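Local structure of prepilin (Salmonella typhi, 3FHV) at residues T12-L17 / I91-V96; T64-N67 / G71-V74; G107-G112 / D126-A131; E137-N142 / G146-V151. The protein probably builds, as the type IVb pilin PilS, the pili of Salmonella typhi and interacts with CFTR in host-cell adhesion, this chain being its soluble globular part. All coordinates share one frame; numbering follows the deposited sequence.

Interaction 1 of 4, residues T12-L17 / I91-V96; sequences TNYQTL and ITTNKV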
loop_
_atom_site.group_PDB
_atom_site.type_symbol
_atom_site.label_atom_id
_atom_site.label_comp_id
_atom_site.label_asym_id
_atom_site.label_seq_id
_atom_site.Cartn_x
_atom_site.Cartn_y
_atom_site.Cartn_z
ATOM N N THR A 12 0.751 -3.350 9.666
ATOM C CA THR A 12 0.237 -2.959 8.365
ATOM C C THR A 12 1.346 -2.991 7.312
ATOM O O THR A 12 1.101 -3.343 6.152
ATOM C CB THR A 12 -0.372 -1.543 8.428
ATOM O OG1 THR A 12 -1.438 -1.545 9.386
ATOM C CG2 THR A 12 -0.923 -1.119 7.053
ATOM N N ASN A 13 2.560 -2.627 7.718
ATOM C CA ASN A 13 3.688 -2.617 6.789
ATOM C C ASN A 13 4.017 -4.015 6.292
ATOM O O ASN A 13 4.225 -4.216 5.096
ATOM C CB ASN A 13 4.939 -1.985 7.432
ATOM C CG ASN A 13 4.918 -0.465 7.379
ATOM O OD1 ASN A 13 4.278 0.124 6.509
ATOM N ND2 ASN A 13 5.647 0.173 8.289
ATOM N N TYR A 14 4.062 -4.987 7.200
ATOM C CA TYR A 14 4.373 -6.352 6.790
ATOM C C TYR A 14 3.244 -6.940 5.955
ATOM O O TYR A 14 3.486 -7.648 4.986
ATOM C CB TYR A 14 4.629 -7.242 8.014
ATOM C CG TYR A 14 5.802 -6.771 8.843
ATOM C CD1 TYR A 14 7.033 -6.484 8.244
ATOM C CD2 TYR A 14 5.671 -6.566 10.213
ATOM C CE1 TYR A 14 8.103 -5.989 8.998
ATOM C CE2 TYR A 14 6.728 -6.077 10.970
ATOM C CZ TYR A 14 7.935 -5.785 10.358
ATOM O OH TYR A 14 8.964 -5.264 11.099
ATOM N N GLN A 15 2.006 -6.643 6.329
ATOM C CA GLN A 15 0.870 -7.182 5.598
ATOM C C GLN A 15 0.824 -6.649 4.171
ATOM O O GLN A 15 0.622 -7.419 3.223
ATOM C CB GLN A 15 -0.436 -6.878 6.348
ATOM C CG GLN A 15 -0.602 -7.719 7.615
ATOM C CD GLN A 15 -1.778 -7.285 8.473
ATOM O OE1 GLN A 15 -2.656 -6.571 8.014
ATOM N NE2 GLN A 15 -1.798 -7.727 9.728
ATOM N N THR A 16 1.032 -5.345 4.014
ATOM C CA THR A 16 1.010 -4.748 2.686
ATOM C C THR A 16 2.222 -5.170 1.858
ATOM O O THR A 16 2.098 -5.385 0.653
ATOM C CB THR A 16 0.924 -3.192 2.750
ATOM O OG1 THR A 16 1.945 -2.673 3.606
ATOM C CG2 THR A 16 -0.434 -2.751 3.277
ATOM N N LEU A 17 3.388 -5.279 2.499
ATOM C CA LEU A 17 4.603 -5.701 1.806
ATOM C C LEU A 17 4.357 -7.103 1.244
ATOM O O LEU A 17 4.735 -7.404 0.110
ATOM C CB LEU A 17 5.810 -5.716 2.766
ATOM C CG LEU A 17 7.153 -6.202 2.193
ATOM C CD1 LEU A 17 7.568 -5.333 1.015
ATOM C CD2 LEU A 17 8.218 -6.190 3.284
ATOM N N ILE A 91 9.213 -13.100 4.797
ATOM C CA ILE A 91 9.507 -11.721 5.164
ATOM C C ILE A 91 10.068 -11.879 6.567
ATOM O O ILE A 91 9.357 -12.305 7.482
ATOM C CB ILE A 91 8.253 -10.820 5.238
ATOM C CG1 ILE A 91 7.611 -10.688 3.852
ATOM C CG2 ILE A 91 8.654 -9.420 5.752
ATOM C CD1 ILE A 91 6.394 -9.768 3.839
ATOM N N THR A 92 11.348 -11.565 6.720
ATOM C CA THR A 92 12.023 -11.673 8.003
ATOM C C THR A 92 12.269 -10.277 8.549
ATOM O O THR A 92 12.701 -9.392 7.813
ATOM C CB THR A 92 13.398 -12.380 7.854
ATOM O OG1 THR A 92 13.201 -13.703 7.348
ATOM C CG2 THR A 92 14.119 -12.465 9.205
ATOM N N THR A 93 11.992 -10.077 9.835
ATOM C CA THR A 93 12.241 -8.781 10.459
ATOM C C THR A 93 13.040 -9.045 11.737
ATOM O O THR A 93 12.646 -9.866 12.567
ATOM C CB THR A 93 10.920 -8.028 10.742
ATOM O OG1 THR A 93 11.215 -6.762 11.350
ATOM C CG2 THR A 93 9.993 -8.855 11.637
ATOM N N ASN A 94 14.164 -8.344 11.870
ATOM C CA ASN A 94 15.099 -8.523 12.984
ATOM C C ASN A 94 15.106 -7.507 14.125
ATOM O O ASN A 94 14.678 -6.364 13.972
ATOM C CB ASN A 94 16.519 -8.598 12.420
ATOM C CG ASN A 94 16.696 -9.725 11.438
ATOM O OD1 ASN A 94 16.798 -10.884 11.827
ATOM N ND2 ASN A 94 16.722 -9.394 10.150
ATOM N N LYS A 95 15.636 -7.955 15.262
ATOM C CA LYS A 95 15.780 -7.141 16.458
ATOM C C LYS A 95 14.483 -6.487 16.909
ATOM O O LYS A 95 14.465 -5.332 17.338
ATOM C CB LYS A 95 16.862 -6.075 16.225
ATOM C CG LYS A 95 18.220 -6.671 15.833
ATOM C CD LYS A 95 19.307 -5.616 15.830
ATOM C CE LYS A 95 20.693 -6.241 15.853
ATOM N NZ LYS A 95 21.754 -5.194 15.983
ATOM N N VAL A 96 13.394 -7.235 16.817
ATOM C CA VAL A 96 12.094 -6.728 17.230
ATOM C C VAL A 96 11.999 -6.793 18.748
ATOM O O VAL A 96 12.287 -7.832 19.343
ATOM C CB VAL A 96 10.962 -7.574 16.630
ATOM C CG1 VAL A 96 9.610 -7.003 17.043
ATOM C CG2 VAL A 96 11.113 -7.639 15.119
#

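Interaction 2 of 4, residues T64-N67 / G71-V74; sequences TLWN and GQIV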
loop_
_atom_site.group_PDB
_atom_site.type_symbol
_atom_site.label_atom_id
_atom_site.label_comp_id
_atom_site.label_asym_id
_atom_site.label_seq_id
_atom_site.Cartn_x
_atom_site.Cartn_y
_atom_site.Cartn_z
ATOM N N THR A 64 18.189 -1.376 0.828
ATOM C CA THR A 64 17.893 -2.244 1.955
ATOM C C THR A 64 16.682 -1.702 2.712
ATOM O O THR A 64 16.376 -0.504 2.651
ATOM C CB THR A 64 19.097 -2.363 2.896
ATOM O OG1 THR A 64 19.644 -1.062 3.147
ATOM C CG2 THR A 64 20.162 -3.247 2.270
ATOM N N LEU A 65 16.004 -2.590 3.429
ATOM C CA LEU A 65 14.792 -2.243 4.169
ATOM C C LEU A 65 15.018 -2.394 5.667
ATOM O O LEU A 65 15.703 -3.315 6.102
ATOM C CB LEU A 65 13.673 -3.176 3.708
ATOM C CG LEU A 65 12.225 -2.775 3.944
ATOM C CD1 LEU A 65 11.947 -1.428 3.283
ATOM C CD2 LEU A 65 11.328 -3.857 3.362
ATOM N N TRP A 66 14.460 -1.482 6.453
ATOM C CA TRP A 66 14.631 -1.524 7.900
ATOM C C TRP A 66 13.277 -1.451 8.590
ATOM O O TRP A 66 12.327 -0.890 8.044
ATOM C CB TRP A 66 15.524 -0.374 8.367
ATOM C CG TRP A 66 16.878 -0.366 7.726
ATOM C CD1 TRP A 66 17.319 0.486 6.755
ATOM C CD2 TRP A 66 17.966 -1.252 8.008
ATOM N NE1 TRP A 66 18.616 0.184 6.416
ATOM C CE2 TRP A 66 19.037 -0.879 7.171
ATOM C CE3 TRP A 66 18.141 -2.325 8.887
ATOM C CZ2 TRP A 66 20.264 -1.540 7.188
ATOM C CZ3 TRP A 66 19.359 -2.980 8.901
ATOM C CH2 TRP A 66 20.404 -2.585 8.058
ATOM N N ASN A 67 13.184 -2.015 9.790
ATOM C CA ASN A 67 11.987 -1.839 10.590
ATOM C C ASN A 67 12.105 -0.610 11.483
ATOM O O ASN A 67 13.122 0.097 11.474
ATOM C CB ASN A 67 11.672 -3.094 11.428
ATOM C CG ASN A 67 12.791 -3.480 12.391
ATOM O OD1 ASN A 67 13.447 -2.627 12.987
ATOM N ND2 ASN A 67 12.977 -4.788 12.577
ATOM N N GLY A 71 16.229 -2.682 12.881
ATOM C CA GLY A 71 16.554 -4.062 12.549
ATOM C C GLY A 71 16.276 -4.247 11.066
ATOM O O GLY A 71 15.338 -3.654 10.526
ATOM N N GLN A 72 17.064 -5.073 10.389
ATOM C CA GLN A 72 16.856 -5.253 8.956
ATOM C C GLN A 72 15.635 -6.102 8.605
ATOM O O GLN A 72 15.279 -7.033 9.331
ATOM C CB GLN A 72 18.116 -5.852 8.311
ATOM C CG GLN A 72 18.035 -5.940 6.789
ATOM C CD GLN A 72 19.356 -6.290 6.126
ATOM O OE1 GLN A 72 20.242 -6.876 6.745
ATOM N NE2 GLN A 72 19.483 -5.949 4.848
ATOM N N ILE A 73 14.981 -5.745 7.501
ATOM C CA ILE A 73 13.827 -6.490 7.000
ATOM C C ILE A 73 14.306 -7.067 5.670
ATOM O O ILE A 73 14.861 -6.341 4.844
ATOM C CB ILE A 73 12.605 -5.576 6.704
ATOM C CG1 ILE A 73 12.097 -4.916 7.991
ATOM C CG2 ILE A 73 11.470 -6.409 6.071
ATOM C CD1 ILE A 73 11.031 -3.864 7.746
ATOM N N VAL A 74 14.112 -8.364 5.474
ATOM C CA VAL A 74 14.515 -8.996 4.224
ATOM C C VAL A 74 13.404 -9.887 3.666
ATOM O O VAL A 74 12.829 -10.708 4.388
ATOM C CB VAL A 74 15.784 -9.864 4.404
ATOM C CG1 VAL A 74 16.207 -10.442 3.052
ATOM C CG2 VAL A 74 16.915 -9.031 5.010
HETATM O O HOH W 1 16.935 -5.285 3.478
#

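Interaction 3 of 4, residues G107-G112 / D126-A131; sequences GMSRSG and DAKVTA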
loop_
_atom_site.group_PDB
_atom_site.type_symbol
_atom_site.label_atom_id
_atom_site.label_comp_id
_atom_site.label_asym_id
_atom_site.label_seq_id
_atom_site.Cartn_x
_atom_site.Cartn_y
_atom_site.Cartn_z
ATOM N N GLY A 107 -0.874 -10.437 15.675
ATOM C CA GLY A 107 -1.613 -9.708 14.657
ATOM C C GLY A 107 -1.561 -10.390 13.297
ATOM O O GLY A 107 -2.577 -10.480 12.598
ATOM N N MET A 108 -0.380 -10.874 12.919
ATOM C CA MET A 108 -0.210 -11.550 11.633
ATOM C C MET A 108 -0.979 -12.873 11.642
ATOM O O MET A 108 -1.478 -13.318 10.607
ATOM C CB MET A 108 1.278 -11.805 11.342
ATOM C CG MET A 108 2.127 -10.537 11.131
ATOM S SD MET A 108 1.642 -9.488 9.721
ATOM C CE MET A 108 2.182 -10.509 8.360
ATOM N N SER A 109 -1.070 -13.501 12.812
ATOM C CA SER A 109 -1.811 -14.754 12.939
ATOM C C SER A 109 -3.298 -14.491 12.685
ATOM O O SER A 109 -3.937 -15.189 11.899
ATOM C CB SER A 109 -1.649 -15.343 14.342
ATOM O OG SER A 109 -2.451 -16.509 14.491
ATOM N N ARG A 110 -3.836 -13.474 13.353
ATOM C CA ARG A 110 -5.248 -13.117 13.216
ATOM C C ARG A 110 -5.578 -12.623 11.814
ATOM O O ARG A 110 -6.647 -12.922 11.275
ATOM C CB ARG A 110 -5.628 -12.037 14.233
ATOM C CG ARG A 110 -5.431 -12.457 15.683
ATOM C CD ARG A 110 -5.809 -11.337 16.652
ATOM N NE ARG A 110 -5.355 -11.646 18.009
ATOM C CZ ARG A 110 -5.487 -10.837 19.057
ATOM N NH1 ARG A 110 -6.065 -9.648 18.921
ATOM N NH2 ARG A 110 -5.043 -11.223 20.247
ATOM N N SER A 111 -4.667 -11.851 11.235
ATOM C CA SER A 111 -4.849 -11.333 9.887
ATOM C C SER A 111 -5.116 -12.519 8.953
ATOM O O SER A 111 -5.824 -12.398 7.950
ATOM C CB SER A 111 -3.591 -10.580 9.451
ATOM O OG SER A 111 -3.767 -9.985 8.178
ATOM N N GLY A 112 -4.525 -13.663 9.295
ATOM C CA GLY A 112 -4.718 -14.886 8.532
ATOM C C GLY A 112 -4.124 -15.039 7.139
ATOM O O GLY A 112 -4.408 -16.029 6.469
ATOM N N ASP A 126 1.265 -23.763 11.242
ATOM C CA ASP A 126 -0.185 -23.732 11.127
ATOM C C ASP A 126 -0.653 -22.275 11.088
ATOM O O ASP A 126 -1.846 -21.995 11.036
ATOM C CB ASP A 126 -0.831 -24.461 12.307
ATOM C CG ASP A 126 -0.454 -23.857 13.642
ATOM O OD1 ASP A 126 0.299 -22.858 13.665
ATOM O OD2 ASP A 126 -0.918 -24.385 14.676
ATOM N N ALA A 127 0.308 -21.352 11.121
ATOM C CA ALA A 127 0.036 -19.917 11.080
ATOM C C ALA A 127 -0.832 -19.433 12.234
ATOM O O ALA A 127 -1.518 -18.409 12.134
ATOM C CB ALA A 127 -0.609 -19.536 9.740
ATOM N N LYS A 128 -0.813 -20.169 13.337
ATOM C CA LYS A 128 -1.587 -19.755 14.492
ATOM C C LYS A 128 -0.650 -19.399 15.638
ATOM O O LYS A 128 0.119 -20.235 16.111
ATOM C CB LYS A 128 -2.557 -20.856 14.934
ATOM C CG LYS A 128 -3.369 -20.462 16.164
ATOM C CD LYS A 128 -4.392 -21.509 16.562
ATOM C CE LYS A 128 -5.139 -21.070 17.818
ATOM N NZ LYS A 128 -6.158 -22.064 18.264
ATOM N N VAL A 129 -0.693 -18.142 16.064
ATOM C CA VAL A 129 0.135 -17.699 17.173
ATOM C C VAL A 129 -0.771 -16.924 18.121
ATOM O O VAL A 129 -1.371 -15.923 17.734
ATOM C CB VAL A 129 1.298 -16.782 16.711
ATOM C CG1 VAL A 129 2.063 -16.266 17.930
ATOM C CG2 VAL A 129 2.244 -17.543 15.799
ATOM N N THR A 130 -0.881 -17.412 19.354
ATOM C CA THR A 130 -1.713 -16.780 20.376
ATOM C C THR A 130 -0.874 -15.846 21.237
ATOM O O THR A 130 0.349 -15.921 21.238
ATOM C CB THR A 130 -2.350 -17.833 21.315
ATOM O OG1 THR A 130 -1.313 -18.651 21.875
ATOM C CG2 THR A 130 -3.345 -18.715 20.557
ATOM N N ALA A 131 -1.544 -14.966 21.972
ATOM C CA ALA A 131 -0.852 -14.030 22.838
ATOM C C ALA A 131 -0.055 -14.835 23.859
ATOM O O ALA A 131 1.054 -14.461 24.226
ATOM C CB ALA A 131 -1.866 -13.121 23.544
HETATM O O HOH W 2 -3.432 -17.463 10.233
HETATM O O HOH W 3 -4.105 -14.342 20.986
#

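Interaction 4 of 4, residues E137-N142 / G146-V151; sequences ECTADN and GTNTLV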
loop_
_atom_site.group_PDB
_atom_site.type_symbol
_atom_site.label_atom_id
_atom_site.label_comp_id
_atom_site.label_asym_id
_atom_site.label_seq_id
_atom_site.Cartn_x
_atom_site.Cartn_y
_atom_site.Cartn_z
ATOM N N GLU A 137 7.485 -17.119 23.762
ATOM C CA GLU A 137 8.538 -17.227 22.759
ATOM C C GLU A 137 9.286 -15.937 22.437
ATOM O O GLU A 137 10.436 -15.983 22.020
ATOM C CB GLU A 137 7.979 -17.826 21.474
ATOM C CG GLU A 137 7.394 -19.212 21.662
ATOM C CD GLU A 137 6.872 -19.782 20.370
ATOM O OE1 GLU A 137 6.681 -18.985 19.426
ATOM O OE2 GLU A 137 6.639 -21.005 20.296
ATOM N N CYS A 138 8.637 -14.790 22.605
ATOM C CA CYS A 138 9.296 -13.513 22.349
ATOM C C CYS A 138 10.195 -13.253 23.546
ATOM O O CYS A 138 9.731 -13.277 24.676
ATOM C CB CYS A 138 8.276 -12.385 22.235
ATOM S SG CYS A 138 7.190 -12.449 20.769
ATOM N N THR A 139 11.473 -12.999 23.293
ATOM C CA THR A 139 12.436 -12.777 24.370
ATOM C C THR A 139 12.599 -11.321 24.803
ATOM O O THR A 139 12.354 -10.392 24.033
ATOM C CB THR A 139 13.814 -13.360 23.984
ATOM O OG1 THR A 139 14.172 -12.917 22.668
ATOM C CG2 THR A 139 13.763 -14.882 23.998
ATOM N N ALA A 140 13.023 -11.139 26.049
ATOM C CA ALA A 140 13.216 -9.811 26.629
ATOM C C ALA A 140 14.230 -8.976 25.858
ATOM O O ALA A 140 15.141 -9.517 25.231
ATOM C CB ALA A 140 13.661 -9.948 28.080
ATOM N N ASP A 141 14.072 -7.654 25.904
ATOM C CA ASP A 141 15.012 -6.772 25.217
ATOM C C ASP A 141 16.329 -6.758 25.986
ATOM O O ASP A 141 16.372 -7.133 27.158
ATOM C CB ASP A 141 14.521 -5.317 25.183
ATOM C CG ASP A 141 13.141 -5.157 24.581
ATOM O OD1 ASP A 141 12.796 -5.890 23.639
ATOM O OD2 ASP A 141 12.405 -4.264 25.050
ATOM N N ASN A 142 17.394 -6.334 25.314
ATOM C CA ASN A 142 18.699 -6.183 25.942
ATOM C C ASN A 142 18.853 -4.672 26.032
ATOM O O ASN A 142 19.296 -4.022 25.085
ATOM C CB ASN A 142 19.817 -6.773 25.081
ATOM C CG ASN A 142 19.943 -8.266 25.248
ATOM O OD1 ASN A 142 19.793 -8.787 26.348
ATOM N ND2 ASN A 142 20.233 -8.966 24.162
ATOM N N GLY A 146 15.949 -4.803 20.769
ATOM C CA GLY A 146 15.105 -5.979 20.632
ATOM C C GLY A 146 15.934 -7.202 20.294
ATOM O O GLY A 146 16.961 -7.083 19.629
ATOM N N THR A 147 15.492 -8.376 20.742
ATOM C CA THR A 147 16.223 -9.605 20.490
ATOM C C THR A 147 15.433 -10.638 19.690
ATOM O O THR A 147 15.862 -11.775 19.570
ATOM C CB THR A 147 16.668 -10.272 21.818
ATOM O OG1 THR A 147 15.519 -10.554 22.634
ATOM C CG2 THR A 147 17.617 -9.350 22.583
ATOM N N ASN A 148 14.299 -10.240 19.120
ATOM C CA ASN A 148 13.472 -11.182 18.374
ATOM C C ASN A 148 13.553 -11.102 16.859
ATOM O O ASN A 148 13.644 -10.014 16.282
ATOM C CB ASN A 148 12.008 -11.024 18.799
ATOM C CG ASN A 148 11.791 -11.353 20.259
ATOM O OD1 ASN A 148 11.906 -12.505 20.665
ATOM N ND2 ASN A 148 11.476 -10.335 21.063
ATOM N N THR A 149 13.535 -12.275 16.227
ATOM C CA THR A 149 13.535 -12.388 14.774
ATOM C C THR A 149 12.185 -13.014 14.415
ATOM O O THR A 149 11.862 -14.099 14.885
ATOM C CB THR A 149 14.647 -13.331 14.259
ATOM O OG1 THR A 149 15.924 -12.824 14.651
ATOM C CG2 THR A 149 14.602 -13.437 12.730
ATOM N N LEU A 150 11.401 -12.325 13.595
ATOM C CA LEU A 150 10.101 -12.833 13.176
ATOM C C LEU A 150 10.184 -13.158 11.695
ATOM O O LEU A 150 10.817 -12.430 10.926
ATOM C CB LEU A 150 9.000 -11.785 13.414
ATOM C CG LEU A 150 8.649 -11.399 14.863
ATOM C CD1 LEU A 150 7.567 -10.308 14.873
ATOM C CD2 LEU A 150 8.152 -12.626 15.601
ATOM N N VAL A 151 9.581 -14.271 11.298
ATOM C CA VAL A 151 9.567 -14.643 9.890
ATOM C C VAL A 151 8.138 -14.962 9.481
ATOM O O VAL A 151 7.447 -15.716 10.161
ATOM C CB VAL A 151 10.454 -15.881 9.597
ATOM C CG1 VAL A 151 10.494 -16.134 8.095
ATOM C CG2 VAL A 151 11.862 -15.660 10.125
HETATM O O HOH W 4 13.426 -8.169 22.652
#

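Interaction 1 of 4, residues T12-L17 / I91-V96
Y14, L17 and I91 meet where the helix of T12-L17 lies over the strand I91-N94; the two short axes run nearly antiparallel, at 156°, and come within 10.4 Å. Y14 and I91 mark the closest backbone approach, with their CA atoms 7.6 Å apart. Y14 reaches furthest. Its CG stands beside the backbone N and anti to the carbonyl carbon (chi1 -61°), and the ring extends along the strand to T93. There Y14 OH and T93 OG1 share a hydrogen bond of 2.7 Å, in which either hydroxyl may give the proton. T93 OG1 also accepts from the amide of N67, so this buried hydroxyl has two partners. The T93 side chain crosses Y14 at about a right angle. This is the packing expected of a type IV pilin head: helix 8-25, probably what this construct keeps of the long N-terminal pilin helix, rests on the antiparallel sheet. The strand belongs to 88-96, in the middle of that sheet. Beside the hydroxyl contact the packing is apolar. I91 offers two branches to the helix. Its CD1 lies 4.0 Å from L17 CG, and I91 CD1 is also 3.8 Å from the backbone O of Y14. Its CG2 touches both residues, 4.1 Å from L17 CD2 and 4.2 Å from Y14 CD1. I73 of the next strand and F152 of strand 148-154 continue the packing around Y14. I104 of helix 98-111 also touches Y14.

Interaction 2 of 4, residues T64-N67 / G71-V74
N67 and G71 hold each other by two hydrogen bonds. N67 N gives to G71 O at 2.8 Å, in a nearly straight bond. In return G71 N gives to N67 OD1, also at 2.8 Å, but from above the amide plane and bent to 147°. The torsion explains this: with chi1 59°, N67 CG sits between its own N and carbonyl carbon, and the amide folds back over the turn. OD1 accepts from W69 N as well, while ND2 reaches across to N94 O and T93 OG1 of strand 88-96. A third bond runs from I73 N to L65 O at 2.9 Å. These bonds close the beta hairpin of strands 62-66 and 72-78, with W66 and Q72 as an antiparallel non-hydrogen-bonded pair. Water enters the hairpin further along. One molecule accepts from L65 N and from Q72 NE2, and donates to I73 O at 2.7 Å. The apolar contacts lie on the face that carries L65 and I73. L65 CD2 meets I73 CG2 at 3.7 Å, the two chains crossing at a slant. I73 CD1 turns to the loop end and packs 3.8 Å from N67 CB. L17 and Y14 of helix 8-25 cover this face. W66 lays its ring edge against the backbone of G71. Its indole NE1 bonds to S55 OG of the neighbouring strand.

Interaction 3 of 4, residues G107-G112 / D126-A131
S109 OG is the polar atom about which the contact is built. V129 N gives it a nearly straight hydrogen bond of 2.9 Å, with an angle of 169° at the hydrogen. A127 O lies 3.2 Å from the same S109 OG. The hydroxyl stands anti to the backbone N of S109 (chi1 176°), which carries it out from the helix to the loop. The CB beneath it packs against V129 CB at 4.0 Å. S109 and K128 have the closest CA atoms, yet the lysine chain extends away from the helix. Most of the binding is therefore done by one small side chain against loop backbone. The contact ties the C-terminal end of helix 98-111 to the connection between strand 122-124 and helix 131-137. G112 ends the first helix with a positive phi. T130 is the N-cap of the second, its OG1 accepting from I133 N. Within the loop, D126 OD1 accepts from K128 N at 2.9 Å and makes an Asx turn. The amide comes in from above the carboxylate plane, 59° out of it. Two waters bridge the segments. One lies between two backbone oxygens, 2.9 Å from both S109 O and A127 O. The other accepts from A131 N at 2.8 Å, and more weakly from R110 NH2 at the edge of the guanidinium. The R110 chain is extended, and it brings this group back to the loop although its CB points away. On the inner side, I117 of strand 116-119 touches both S109 and V129. I119 packs on V129 as well.

Interaction 4 of 4, residues E137-N142 / G146-V151
N148 grips the backbone of T139 with both ends of its amide. Its OD1 accepts from T139 N at 2.7 Å, in the carbonyl plane and on a lone pair. Its ND2 gives to T139 O at 3.1 Å, a more bent bond. CG of N148 is beside the backbone N, and chi2 of -69° turns the amide to T139. ND2 also bonds to V96 O of the next strand. T139 and T147 share one conformation: each OG1 lies between backbone N and carbonyl carbon (chi1 49° and 59°). T139 OG1 lies 2.7 Å from T147 OG1, with the two side chains at about a right angle; its proton may go there or to N148 OD1. T147 OG1 gives its own proton to A140 O at 2.8 Å, from above the carbonyl plane. The contact lies beside the disulfide of C138 and C101, which ties this loop to helix 98-111. Together they fix the segment 137-142 along the start of strand 148-154, the last strand of the chain. One water accepts from T147 N and donates to T139 O and D141 OD1, the last at 2.6 Å. D141 OD1 accepts from Q98 N too.

Interaction 1 is the buried core contact, and its centre lies only 4 Å from that of the chain. Interactions 2, 3 and 4 are partly buried and rely more on backbone bonds and waters. Interactions 1, 2 and 4 share one antiparallel sheet. Strand 88-96 lies between their strands: N94 bonds to N67 and Q72 on one side, while T93 and V96 bond to L150 and N148 on the other. Interaction 3 is off the sheet, but meets interaction 1 where Q15 packs on M108 and S111. It sits across the chain's centre from interaction 2, with centres about 22 Å apart. Interactions 3 and 4 flank helix 131-137 and hold the loops at its two ends.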